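Local coordinates for protein acetoacetate decarboxylase (Sphingomonas wittichii, PDB 5UPB) that probably catalyses a Schiff-base lyase reaction related to that of acetoacetate decarboxylase, the family to which it belongs, at residues L15-L20 / S65-A70; L28-R33 / H235-G240; Y81-L86 / V103-E108; H183-A188 / P195-V200. All blocks are in the same frame, centred on the assembly; numbering follows the deposited sequence.

Contact 1. Residues L15-L20 / S65-A70; sequences LVDDAL and SEDQPA
Leu20 and Glu66 tie together two loops at the surface, the one that runs into strand 21-34 and the one that leaves strand 53-65, in a small contact burying 228 Å². One cross-segment hydrogen bond holds it: Glu66 N donates to Leu20 O at 2.9 Å, with 162° at the hydrogen and the donor nearly on the C=O axis. Beside this bond the two side chains extend alongside one another, and Leu20 CB lies 3.7 Å from Glu66 OE1. The glutamate's other oxygen, OE2, makes a long, weak ion pair with Arg248. Next to it the methyl of Ala19 packs against polar atoms, its CB being 3.5 Å from both Ser65 OG and Asp67 OD1. Those two oxygens are themselves hydrogen-bonded at 2.7 Å, the Ser65 hydroxyl donating to Asp67 OD1, consistent with the carboxylate being held beside the Ala19 methyl. Asp17 adds a second carboxylate, with OD2 4.2 Å from Asp67 OD1. Such a spacing of like charges would be mildly unfavourable, although Asp17 OD1 is engaged by the hydroxyl of Tyr21. The antiparallel pairing of strands 21-34 and 53-65 thus gives way to a single backbone bond, made by Glu66 from within the type I beta turn Ser65-Gln68, which is closed by Gln68 N to Ser65 O at 3.1 Å.

Contact 2. Residues L28-R33 / H235-G240; sequences LTVYLR and HEVLAG
Tyr31 faces two residues at once, Leu238 and Ala239, because the pairing slips by one residue between Tyr31 and Leu32. Its carbonyl oxygen takes two backbone donors: Leu238 N at 2.9 Å, and Ala239 N in a weak bond at 3.5 Å. This is a classic beta bulge in strand 235-249 where it runs antiparallel to strand 21-34, with axes 4.6 Å apart at closest and N-to-C directions at 141°. Beyond the bulge regular pairing resumes, Arg33 and Glu236 exchanging two backbone bonds. Their side chains run together on the face shared with Tyr31, and Arg33 NH1 reaches Glu236 OE2 at 2.9 Å in a salt bridge. The guanidinium and carboxylate planes stand 77° apart, and Arg33 is poorly ordered, so the bridge is probably mobile. Leu238 crosses the arginine chain at about a right angle and lays CD2 over one guanidinium face, 3.7 Å from Arg33 NH1. The opposite sheet face carries Val30, Leu32 and Val237, with Val30 CG1 4.0 Å from Val237 CG1. Leu32 CD2 sits over a face of the His235 ring, off-centre, 4.1 Å above its plane. Ile219 of strand 206-221 covers Leu32 and His235, while Tyr31 OH bonds to Arg175 N.

Contact 3. Residues Y81-L86 / V103-E108; sequences YNEAAL and VWVDKE
Glu83 leans across its hairpin partner strand, starting with CB 3.9 Å from Trp104 O. CG, anti to the backbone N (chi1 -178°), comes closer to that oxygen and also meets Val103 CG1. The carboxyl carbon CD then lies 3.5 Å from the same Val103 methyl. At the tip, OE1 passes Val105 CG2 at 3.9 Å and forms a salt bridge to Lys121, while OE2 is bonded to the hydroxyl of Tyr57; two polar partners therefore fix this buried carboxylate amid valine methyls. The framework is the antiparallel beta hairpin of strands 80-92 and 95-105, where Ala84 and Trp104 exchange a pair of nearly straight 2.8 Å backbone N-to-O bonds. The strand ends at Val105, but Asp106 N still donates to Asn82 O at 3.1 Å, and its carboxylate adds two bonds. OD1 accepts Asn82 N at 2.9 Å from above the carboxylate plane; OD2 takes Asn82 ND2 at 2.8 Å on the syn side, the amide plane standing 71° from the carboxylate. An alanine in place of Asp106 removes both acceptors and would probably leave Asn82 N and ND2 without these mates, the amide freer to turn. Tyr81 CD2 packs tightly on Val105 CG2, at 3.3 Å.

Contact 4. Residues H183-A188 / P195-V200; sequences HRHWPA and PVSELV
Arg184 and Glu198 run alongside one another from the two strands, their guanidinium and carboxylate planes 32° apart. The arginine is extended from CG to NE, and Glu198 OE2 comes to the guanidinium edge, salt-bridged to Arg184 NH1 at 2.9 Å; NH1 is crowded in the model, so that length is less certain. Glu198 OE1 is hydrogen-bonded to Thr194 of a second subunit and salt-bridged to Arg254. Val196 crosses the arginine obliquely, and Val200 CG1 touches Arg184 CB at 3.9 Å. Were Arg184 a leucine, Glu198 OE2 would probably lose its guanidinium mate, and Leu116 O the hydrogen bond from NE. On the other sheet face His183 meets Ser197 edge-on: NE2 and Ser197 OG are hydrogen-bonded at 2.9 Å, the hydroxyl near the ring plane. His185 CB lies over the centre of one face of the His183 ring, 3.6 Å above its plane. The His185 ring presents its edge to Ser197 OG, with CD2 3.7 Å away. Trp186 CB packs on Val196 CB, while its indole turns outward to stack on Trp186 of the second subunit. This hairpin of strands 179-186 and 196-202 lies between parallel strand 95-105 and antiparallel strand 253-257.

In the fold
Contact 3 is the most central of the four, its centre 7 Å from that of the chain. Contacts 1 and 2 lie on opposite sides of the chain's centre, 34 Å apart between centres. Contact 1 touches contact 3 directly, Leu15 CD2 lying 3.6 Å from Glu108 CD, whereas contact 2 stays about 5 Å from contact 3 at nearest atoms. Contact 4, about 10 Å from contact 3 at nearest atoms, connects with it through neighbouring strands 95-105 and 179-186. Contacts 1, 3 and 4 all reach the second subunit; contact 2 meets no other chain. Through Glu83, contact 3 reaches Lys121 of the adjacent pair Lys121-Lys122, which probably corresponds to the family's active-site lysine pair.

Contact 1. Residues L15-L20 / S65-A70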
loop_
_atom_site.group_PDB
_atom_site.type_symbol
_atom_site.label_atom_id
_atom_site.label_comp_id
_atom_site.label_asym_id
_atom_site.label_seq_id
_atom_site.Cartn_x
_atom_site.Cartn_y
_atom_site.Cartn_z
ATOM N N LEU A 15 0.167 19.618 -5.806
ATOM C CA LEU A 15 1.140 18.543 -5.605
ATOM C C LEU A 15 2.553 19.078 -5.560
ATOM O O LEU A 15 3.390 18.585 -4.800
ATOM C CB LEU A 15 1.065 17.520 -6.726
ATOM C CG LEU A 15 0.177 16.315 -6.653
ATOM C CD1 LEU A 15 0.439 15.493 -7.933
ATOM C CD2 LEU A 15 0.396 15.491 -5.414
ATOM N N VAL A 16 2.850 20.035 -6.430
ATOM C CA VAL A 16 4.200 20.519 -6.663
ATOM C C VAL A 16 4.126 22.037 -6.732
ATOM O O VAL A 16 3.139 22.591 -7.227
ATOM C CB VAL A 16 4.775 19.921 -7.974
ATOM C CG1 VAL A 16 6.147 20.475 -8.239
ATOM C CG2 VAL A 16 4.816 18.390 -7.898
ATOM N N ASP A 17 5.156 22.707 -6.222
ATOM C CA ASP A 17 5.338 24.151 -6.384
ATOM C C ASP A 17 6.628 24.390 -7.163
ATOM O O ASP A 17 7.409 23.468 -7.398
ATOM C CB ASP A 17 5.370 24.860 -5.020
ATOM C CG ASP A 17 6.173 24.093 -3.986
ATOM O OD1 ASP A 17 6.885 23.160 -4.396
ATOM O OD2 ASP A 17 6.078 24.386 -2.775
ATOM N N ASP A 18 6.854 25.623 -7.612
ATOM C CA ASP A 18 8.097 25.918 -8.324
ATOM C C ASP A 18 9.177 26.475 -7.399
ATOM O O ASP A 18 10.084 27.188 -7.847
ATOM C CB ASP A 18 7.841 26.863 -9.503
ATOM C CG ASP A 18 7.102 28.108 -9.109
ATOM O OD1 ASP A 18 6.363 28.065 -8.104
ATOM O OD2 ASP A 18 7.258 29.126 -9.817
ATOM N N ALA A 19 9.081 26.176 -6.118
ATOM C CA ALA A 19 10.152 26.485 -5.194
ATOM C C ALA A 19 11.356 25.586 -5.459
ATOM O O ALA A 19 11.265 24.538 -6.095
ATOM C CB ALA A 19 9.670 26.315 -3.755
ATOM N N LEU A 20 12.510 26.040 -4.998
ATOM C CA LEU A 20 13.691 25.197 -5.024
ATOM C C LEU A 20 13.585 24.119 -3.936
ATOM O O LEU A 20 13.180 24.383 -2.811
ATOM C CB LEU A 20 14.941 26.051 -4.819
ATOM C CG LEU A 20 15.295 27.007 -5.983
ATOM C CD1 LEU A 20 16.485 27.881 -5.610
ATOM C CD2 LEU A 20 15.569 26.306 -7.316
ATOM N N SER A 65 11.154 21.658 0.654
ATOM C CA SER A 65 11.004 22.918 -0.057
ATOM C C SER A 65 11.694 24.028 0.715
ATOM O O SER A 65 11.538 24.145 1.936
ATOM C CB SER A 65 9.521 23.267 -0.222
ATOM O OG SER A 65 9.340 24.552 -0.777
ATOM N N GLU A 66 12.461 24.850 -0.013
ATOM C CA GLU A 66 13.231 25.919 0.610
ATOM C C GLU A 66 12.330 26.949 1.285
ATOM O O GLU A 66 12.756 27.622 2.234
ATOM C CB GLU A 66 14.113 26.579 -0.451
ATOM C CG GLU A 66 15.159 27.518 0.114
ATOM C CD GLU A 66 16.526 27.344 -0.530
ATOM O OE1 GLU A 66 16.610 26.821 -1.663
ATOM O OE2 GLU A 66 17.524 27.727 0.113
ATOM N N ASP A 67 11.097 27.103 0.798
ATOM C CA ASP A 67 10.120 28.009 1.400
ATOM C C ASP A 67 8.968 27.279 2.102
ATOM O O ASP A 67 7.918 27.879 2.340
ATOM C CB ASP A 67 9.573 28.974 0.344
ATOM C CG ASP A 67 8.619 28.312 -0.633
ATOM O OD1 ASP A 67 8.457 27.075 -0.586
ATOM O OD2 ASP A 67 8.026 29.043 -1.453
ATOM N N GLN A 68 9.129 26.001 2.425
ATOM C CA GLN A 68 8.282 25.325 3.407
ATOM C C GLN A 68 9.204 24.361 4.134
ATOM O O GLN A 68 8.996 23.134 4.154
ATOM C CB GLN A 68 7.088 24.619 2.767
ATOM C CG GLN A 68 5.801 25.411 2.822
ATOM C CD GLN A 68 4.588 24.537 2.574
ATOM O OE1 GLN A 68 4.280 24.189 1.433
ATOM N NE2 GLN A 68 3.903 24.159 3.649
ATOM N N PRO A 69 10.270 24.889 4.716
ATOM C CA PRO A 69 11.314 24.010 5.235
ATOM C C PRO A 69 10.865 23.191 6.418
ATOM O O PRO A 69 11.520 22.190 6.734
ATOM C CB PRO A 69 12.444 24.992 5.605
ATOM C CG PRO A 69 11.714 26.282 5.923
ATOM C CD PRO A 69 10.542 26.321 5.000
ATOM N N ALA A 70 9.752 23.551 7.054
ATOM C CA ALA A 70 9.254 22.816 8.206
ATOM C C ALA A 70 8.033 21.949 7.902
ATOM O O ALA A 70 7.371 21.485 8.826
ATOM C CB ALA A 70 8.899 23.796 9.323
#

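Contact 2. Residues L28-R33 / H235-G240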
loop_
_atom_site.group_PDB
_atom_site.type_symbol
_atom_site.label_atom_id
_atom_site.label_comp_id
_atom_site.label_asym_id
_atom_site.label_seq_id
_atom_site.Cartn_x
_atom_site.Cartn_y
_atom_site.Cartn_z
ATOM N N LEU A 28 21.595 2.803 -3.240
ATOM C CA LEU A 28 22.224 1.557 -3.669
ATOM C C LEU A 28 22.295 1.590 -5.186
ATOM O O LEU A 28 21.265 1.753 -5.855
ATOM C CB LEU A 28 21.421 0.346 -3.183
ATOM C CG LEU A 28 21.762 -0.996 -3.827
ATOM C CD1 LEU A 28 23.226 -1.364 -3.504
ATOM C CD2 LEU A 28 20.814 -2.107 -3.318
ATOM N N THR A 29 23.497 1.462 -5.732
ATOM C CA THR A 29 23.706 1.585 -7.165
ATOM C C THR A 29 24.545 0.437 -7.710
ATOM O O THR A 29 25.584 0.076 -7.135
ATOM C CB THR A 29 24.373 2.928 -7.480
ATOM O OG1 THR A 29 23.526 3.985 -7.008
ATOM C CG2 THR A 29 24.612 3.096 -8.972
ATOM N N VAL A 30 24.093 -0.112 -8.844
ATOM C CA VAL A 30 24.830 -1.105 -9.599
ATOM C C VAL A 30 25.047 -0.566 -11.006
ATOM O O VAL A 30 24.095 -0.162 -11.692
ATOM C CB VAL A 30 24.116 -2.452 -9.627
ATOM C CG1 VAL A 30 24.869 -3.414 -10.556
ATOM C CG2 VAL A 30 24.020 -2.989 -8.221
ATOM N N TYR A 31 26.297 -0.548 -11.420
ATOM C CA TYR A 31 26.653 -0.160 -12.767
ATOM C C TYR A 31 26.706 -1.382 -13.676
ATOM O O TYR A 31 27.114 -2.473 -13.263
ATOM C CB TYR A 31 28.001 0.552 -12.760
ATOM C CG TYR A 31 27.930 1.835 -11.987
ATOM C CD1 TYR A 31 27.267 2.949 -12.508
ATOM C CD2 TYR A 31 28.552 1.956 -10.741
ATOM C CE1 TYR A 31 27.184 4.140 -11.784
ATOM C CE2 TYR A 31 28.478 3.144 -10.019
ATOM C CZ TYR A 31 27.812 4.237 -10.554
ATOM O OH TYR A 31 27.759 5.415 -9.847
ATOM N N LEU A 32 26.230 -1.186 -14.895
ATOM C CA LEU A 32 26.065 -2.224 -15.899
ATOM C C LEU A 32 26.523 -1.699 -17.247
ATOM O O LEU A 32 26.543 -0.489 -17.495
ATOM C CB LEU A 32 24.596 -2.635 -16.089
ATOM C CG LEU A 32 23.734 -2.877 -14.882
ATOM C CD1 LEU A 32 22.333 -3.001 -15.400
ATOM C CD2 LEU A 32 24.205 -4.131 -14.197
ATOM N N ARG A 33 26.755 -2.630 -18.165
ATOM C CA ARG A 33 26.967 -2.305 -19.571
ATOM C C ARG A 33 26.031 -3.183 -20.382
ATOM O O ARG A 33 26.002 -4.399 -20.185
ATOM C CB ARG A 33 28.415 -2.509 -20.013
ATOM C CG ARG A 33 28.684 -2.033 -21.457
ATOM C CD ARG A 33 30.164 -2.114 -21.833
ATOM N NE ARG A 33 31.012 -1.377 -20.885
ATOM C CZ ARG A 33 31.978 -1.910 -20.137
ATOM N NH1 ARG A 33 32.275 -3.206 -20.212
ATOM N NH2 ARG A 33 32.664 -1.130 -19.311
ATOM N N HIS A 235 23.300 -7.915 -20.053
ATOM C CA HIS A 235 24.215 -6.926 -19.509
ATOM C C HIS A 235 25.442 -7.605 -18.923
ATOM O O HIS A 235 25.461 -8.803 -18.632
ATOM C CB HIS A 235 23.558 -6.060 -18.445
ATOM C CG HIS A 235 22.984 -6.844 -17.315
ATOM N ND1 HIS A 235 21.628 -6.957 -17.099
ATOM C CD2 HIS A 235 23.586 -7.586 -16.356
ATOM C CE1 HIS A 235 21.420 -7.721 -16.040
ATOM N NE2 HIS A 235 22.590 -8.120 -15.574
ATOM N N GLU A 236 26.460 -6.787 -18.744
ATOM C CA GLU A 236 27.645 -7.108 -17.972
ATOM C C GLU A 236 27.566 -6.296 -16.692
ATOM O O GLU A 236 27.345 -5.083 -16.741
ATOM C CB GLU A 236 28.921 -6.751 -18.735
ATOM C CG GLU A 236 30.211 -6.993 -17.925
ATOM C CD GLU A 236 31.487 -6.498 -18.630
ATOM O OE1 GLU A 236 32.591 -6.634 -18.036
ATOM O OE2 GLU A 236 31.376 -5.928 -19.743
ATOM N N VAL A 237 27.695 -6.966 -15.555
ATOM C CA VAL A 237 27.672 -6.289 -14.263
ATOM C C VAL A 237 29.072 -5.762 -13.967
ATOM O O VAL A 237 30.039 -6.522 -13.929
ATOM C CB VAL A 237 27.191 -7.240 -13.161
ATOM C CG1 VAL A 237 27.085 -6.499 -11.860
ATOM C CG2 VAL A 237 25.843 -7.863 -13.534
ATOM N N LEU A 238 29.192 -4.458 -13.790
ATOM C CA LEU A 238 30.500 -3.821 -13.648
ATOM C C LEU A 238 30.896 -3.583 -12.200
ATOM O O LEU A 238 32.009 -3.911 -11.800
ATOM C CB LEU A 238 30.508 -2.483 -14.395
ATOM C CG LEU A 238 30.117 -2.547 -15.867
ATOM C CD1 LEU A 238 30.059 -1.146 -16.443
ATOM C CD2 LEU A 238 31.112 -3.402 -16.657
ATOM N N ALA A 239 30.031 -2.968 -11.409
ATOM C CA ALA A 239 30.422 -2.565 -10.068
ATOM C C ALA A 239 29.184 -2.267 -9.247
ATOM O O ALA A 239 28.093 -2.068 -9.786
ATOM C CB ALA A 239 31.295 -1.315 -10.104
ATOM N N GLY A 240 29.369 -2.237 -7.939
ATOM C CA GLY A 240 28.297 -1.847 -7.043
ATOM C C GLY A 240 28.819 -0.928 -5.963
ATOM O O GLY A 240 29.991 -1.001 -5.570
#

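Contact 3. Residues Y81-L86 / V103-E108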
loop_
_atom_site.group_PDB
_atom_site.type_symbol
_atom_site.label_atom_id
_atom_site.label_comp_id
_atom_site.label_asym_id
_atom_site.label_seq_id
_atom_site.Cartn_x
_atom_site.Cartn_y
_atom_site.Cartn_z
ATOM N N TYR A 81 10.298 9.697 0.114
ATOM C CA TYR A 81 9.869 8.758 -0.914
ATOM C C TYR A 81 11.007 7.810 -1.243
ATOM O O TYR A 81 12.170 8.096 -0.985
ATOM C CB TYR A 81 9.395 9.478 -2.153
ATOM C CG TYR A 81 10.467 10.214 -2.927
ATOM C CD1 TYR A 81 10.778 11.539 -2.623
ATOM C CD2 TYR A 81 11.157 9.603 -3.967
ATOM C CE1 TYR A 81 11.726 12.244 -3.358
ATOM C CE2 TYR A 81 12.145 10.316 -4.692
ATOM C CZ TYR A 81 12.381 11.628 -4.399
ATOM O OH TYR A 81 13.314 12.381 -5.090
ATOM N N ASN A 82 10.641 6.673 -1.820
ATOM C CA ASN A 82 11.613 5.738 -2.342
ATOM C C ASN A 82 11.517 5.702 -3.851
ATOM O O ASN A 82 10.433 5.872 -4.426
ATOM C CB ASN A 82 11.383 4.354 -1.777
ATOM C CG ASN A 82 11.349 4.368 -0.292
ATOM O OD1 ASN A 82 12.363 4.617 0.340
ATOM N ND2 ASN A 82 10.157 4.275 0.272
ATOM N N GLU A 83 12.639 5.388 -4.474
ATOM C CA GLU A 83 12.718 5.421 -5.923
ATOM C C GLU A 83 13.704 4.392 -6.444
ATOM O O GLU A 83 14.764 4.158 -5.843
ATOM C CB GLU A 83 13.127 6.805 -6.388
ATOM C CG GLU A 83 13.205 6.981 -7.887
ATOM C CD GLU A 83 13.396 8.457 -8.266
ATOM O OE1 GLU A 83 12.396 9.202 -8.267
ATOM O OE2 GLU A 83 14.538 8.890 -8.519
ATOM N N ALA A 84 13.328 3.767 -7.575
ATOM C CA ALA A 84 14.217 2.863 -8.290
ATOM C C ALA A 84 14.282 3.291 -9.751
ATOM O O ALA A 84 13.274 3.703 -10.350
ATOM C CB ALA A 84 13.717 1.424 -8.167
ATOM N N ALA A 85 15.442 3.106 -10.364
ATOM C CA ALA A 85 15.595 3.556 -11.736
ATOM C C ALA A 85 16.619 2.735 -12.484
ATOM O O ALA A 85 17.567 2.188 -11.906
ATOM C CB ALA A 85 16.001 5.019 -11.800
ATOM N N LEU A 86 16.428 2.720 -13.804
ATOM C CA LEU A 86 17.412 2.251 -14.775
ATOM C C LEU A 86 17.728 3.418 -15.696
ATOM O O LEU A 86 16.836 3.906 -16.406
ATOM C CB LEU A 86 16.845 1.067 -15.567
ATOM C CG LEU A 86 16.462 -0.126 -14.695
ATOM C CD1 LEU A 86 15.621 -1.145 -15.446
ATOM C CD2 LEU A 86 17.742 -0.779 -14.206
ATOM N N VAL A 103 11.912 4.831 -14.382
ATOM C CA VAL A 103 11.937 5.214 -12.975
ATOM C C VAL A 103 10.610 4.829 -12.342
ATOM O O VAL A 103 9.545 5.070 -12.925
ATOM C CB VAL A 103 12.169 6.725 -12.817
ATOM C CG1 VAL A 103 12.284 7.120 -11.325
ATOM C CG2 VAL A 103 13.411 7.139 -13.589
ATOM N N TRP A 104 10.673 4.232 -11.145
ATOM C CA TRP A 104 9.499 3.928 -10.331
ATOM C C TRP A 104 9.693 4.591 -8.969
ATOM O O TRP A 104 10.775 4.492 -8.381
ATOM C CB TRP A 104 9.280 2.404 -10.168
ATOM C CG TRP A 104 9.093 1.648 -11.482
ATOM C CD1 TRP A 104 7.889 1.296 -12.076
ATOM C CD2 TRP A 104 10.125 1.157 -12.356
ATOM N NE1 TRP A 104 8.129 0.612 -13.245
ATOM C CE2 TRP A 104 9.487 0.520 -13.443
ATOM C CE3 TRP A 104 11.523 1.192 -12.322
ATOM C CZ2 TRP A 104 10.192 -0.071 -14.483
ATOM C CZ3 TRP A 104 12.229 0.590 -13.361
ATOM C CH2 TRP A 104 11.545 -0.038 -14.431
ATOM N N VAL A 105 8.657 5.291 -8.495
ATOM C CA VAL A 105 8.691 6.040 -7.249
ATOM C C VAL A 105 7.413 5.689 -6.503
ATOM O O VAL A 105 6.434 5.211 -7.094
ATOM C CB VAL A 105 8.845 7.574 -7.518
ATOM C CG1 VAL A 105 7.602 8.166 -8.207
ATOM C CG2 VAL A 105 9.130 8.341 -6.253
ATOM N N ASP A 106 7.396 5.926 -5.191
ATOM C CA ASP A 106 6.199 5.538 -4.433
ATOM C C ASP A 106 5.413 6.718 -3.875
ATOM O O ASP A 106 4.581 6.520 -2.992
ATOM C CB ASP A 106 6.522 4.542 -3.316
ATOM C CG ASP A 106 7.507 5.073 -2.288
ATOM O OD1 ASP A 106 7.813 6.262 -2.325
ATOM O OD2 ASP A 106 7.905 4.292 -1.394
ATOM N N LYS A 107 5.636 7.925 -4.388
ATOM C CA LYS A 107 4.849 9.092 -4.019
ATOM C C LYS A 107 4.558 9.858 -5.304
ATOM O O LYS A 107 5.467 10.156 -6.077
ATOM C CB LYS A 107 5.607 9.986 -3.006
ATOM C CG LYS A 107 5.831 9.358 -1.642
ATOM C CD LYS A 107 4.527 9.201 -0.892
ATOM C CE LYS A 107 4.651 8.357 0.369
ATOM N NZ LYS A 107 5.711 8.992 1.255
ATOM N N GLU A 108 3.296 10.179 -5.549
ATOM C CA GLU A 108 2.969 10.774 -6.839
ATOM C C GLU A 108 3.436 12.215 -6.953
ATOM O O GLU A 108 3.600 12.695 -8.085
ATOM C CB GLU A 108 1.442 10.634 -7.139
ATOM C CG GLU A 108 0.557 11.793 -6.754
ATOM C CD GLU A 108 0.344 11.934 -5.235
ATOM O OE1 GLU A 108 1.325 12.129 -4.489
ATOM O OE2 GLU A 108 -0.820 11.850 -4.760
#

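Contact 4. Residues H183-A188 / P195-V200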
loop_
_atom_site.group_PDB
_atom_site.type_symbol
_atom_site.label_atom_id
_atom_site.label_comp_id
_atom_site.label_asym_id
_atom_site.label_seq_id
_atom_site.Cartn_x
_atom_site.Cartn_y
_atom_site.Cartn_z
ATOM N N HIS A 183 13.091 14.127 -20.946
ATOM C CA HIS A 183 12.172 14.301 -22.069
ATOM C C HIS A 183 10.883 14.807 -21.451
ATOM O O HIS A 183 10.098 14.024 -20.909
ATOM C CB HIS A 183 11.942 12.998 -22.837
ATOM C CG HIS A 183 10.986 13.142 -23.972
ATOM N ND1 HIS A 183 10.413 12.060 -24.615
ATOM C CD2 HIS A 183 10.483 14.247 -24.572
ATOM C CE1 HIS A 183 9.637 12.497 -25.590
ATOM N NE2 HIS A 183 9.644 13.817 -25.573
ATOM N N ARG A 184 10.706 16.113 -21.450
ATOM C CA ARG A 184 9.489 16.707 -20.927
ATOM C C ARG A 184 8.430 16.510 -21.986
ATOM O O ARG A 184 8.505 17.105 -23.067
ATOM C CB ARG A 184 9.718 18.158 -20.531
ATOM C CG ARG A 184 8.491 18.837 -20.015
ATOM C CD ARG A 184 8.839 20.247 -19.620
ATOM N NE ARG A 184 7.780 20.811 -18.803
ATOM C CZ ARG A 184 6.874 21.592 -19.325
ATOM N NH1 ARG A 184 6.928 21.851 -20.614
ATOM N NH2 ARG A 184 5.878 22.106 -18.595
ATOM N N HIS A 185 7.471 15.636 -21.691
ATOM C CA HIS A 185 6.567 15.120 -22.704
ATOM C C HIS A 185 5.152 15.139 -22.153
ATOM O O HIS A 185 4.927 14.665 -21.036
ATOM C CB HIS A 185 6.980 13.683 -23.089
ATOM C CG HIS A 185 6.200 13.124 -24.240
ATOM N ND1 HIS A 185 5.242 12.155 -24.075
ATOM C CD2 HIS A 185 6.246 13.391 -25.569
ATOM C CE1 HIS A 185 4.715 11.857 -25.251
ATOM N NE2 HIS A 185 5.301 12.598 -26.175
ATOM N N TRP A 186 4.218 15.719 -22.912
ATOM C CA TRP A 186 2.833 15.845 -22.466
ATOM C C TRP A 186 1.958 15.703 -23.698
ATOM O O TRP A 186 1.624 16.691 -24.368
ATOM C CB TRP A 186 2.590 17.168 -21.744
ATOM C CG TRP A 186 1.318 17.211 -20.938
ATOM C CD1 TRP A 186 0.261 18.075 -21.110
ATOM C CD2 TRP A 186 0.955 16.350 -19.847
ATOM N NE1 TRP A 186 -0.723 17.820 -20.178
ATOM C CE2 TRP A 186 -0.332 16.760 -19.399
ATOM C CE3 TRP A 186 1.587 15.284 -19.199
ATOM C CZ2 TRP A 186 -0.995 16.139 -18.333
ATOM C CZ3 TRP A 186 0.920 14.652 -18.140
ATOM C CH2 TRP A 186 -0.366 15.093 -17.719
ATOM N N PRO A 187 1.609 14.481 -24.065
ATOM C CA PRO A 187 0.979 14.266 -25.370
ATOM C C PRO A 187 -0.472 14.711 -25.370
ATOM O O PRO A 187 -1.088 14.933 -24.327
ATOM C CB PRO A 187 1.086 12.747 -25.571
ATOM C CG PRO A 187 1.082 12.202 -24.167
ATOM C CD PRO A 187 1.858 13.213 -23.348
ATOM N N ALA A 188 -0.995 14.864 -26.579
ATOM C CA ALA A 188 -2.401 15.206 -26.802
ATOM C C ALA A 188 -3.232 13.934 -26.961
ATOM O O ALA A 188 -2.838 13.021 -27.683
ATOM C CB ALA A 188 -2.588 16.078 -28.049
ATOM N N PRO A 195 0.062 19.744 -27.382
ATOM C CA PRO A 195 1.062 18.801 -26.876
ATOM C C PRO A 195 2.380 19.495 -26.534
ATOM O O PRO A 195 2.655 20.615 -26.945
ATOM C CB PRO A 195 1.249 17.848 -28.061
ATOM C CG PRO A 195 1.086 18.753 -29.261
ATOM C CD PRO A 195 0.078 19.817 -28.855
ATOM N N VAL A 196 3.189 18.806 -25.746
ATOM C CA VAL A 196 4.547 19.234 -25.428
ATOM C C VAL A 196 5.476 18.059 -25.649
ATOM O O VAL A 196 5.160 16.937 -25.234
ATOM C CB VAL A 196 4.696 19.723 -23.965
ATOM C CG1 VAL A 196 6.204 20.092 -23.645
ATOM C CG2 VAL A 196 3.755 20.878 -23.662
ATOM N N SER A 197 6.630 18.325 -26.270
ATOM C CA SER A 197 7.694 17.330 -26.393
ATOM C C SER A 197 9.036 18.052 -26.527
ATOM O O SER A 197 9.362 18.602 -27.582
ATOM C CB SER A 197 7.451 16.400 -27.577
ATOM O OG SER A 197 8.493 15.432 -27.626
ATOM N N GLU A 198 9.834 18.033 -25.473
ATOM C CA GLU A 198 11.095 18.769 -25.512
ATOM C C GLU A 198 12.149 18.123 -24.616
ATOM O O GLU A 198 11.862 17.589 -23.537
ATOM C CB GLU A 198 10.911 20.247 -25.103
ATOM C CG GLU A 198 10.240 20.427 -23.729
ATOM C CD GLU A 198 9.655 21.801 -23.510
ATOM O OE1 GLU A 198 9.492 22.577 -24.478
ATOM O OE2 GLU A 198 9.288 22.102 -22.361
ATOM N N LEU A 199 13.374 18.160 -25.111
ATOM C CA LEU A 199 14.535 17.712 -24.359
ATOM C C LEU A 199 14.918 18.796 -23.375
ATOM O O LEU A 199 14.968 19.979 -23.728
ATOM C CB LEU A 199 15.673 17.399 -25.343
ATOM C CG LEU A 199 16.939 16.671 -24.914
ATOM C CD1 LEU A 199 16.602 15.237 -24.598
ATOM C CD2 LEU A 199 17.951 16.726 -26.078
ATOM N N VAL A 200 15.211 18.381 -22.137
ATOM C CA VAL A 200 15.568 19.301 -21.075
ATOM C C VAL A 200 16.842 18.796 -20.405
ATOM O O VAL A 200 17.217 17.635 -20.531
ATOM C CB VAL A 200 14.433 19.444 -20.032
ATOM C CG1 VAL A 200 13.170 19.978 -20.670
ATOM C CG2 VAL A 200 14.122 18.085 -19.399
#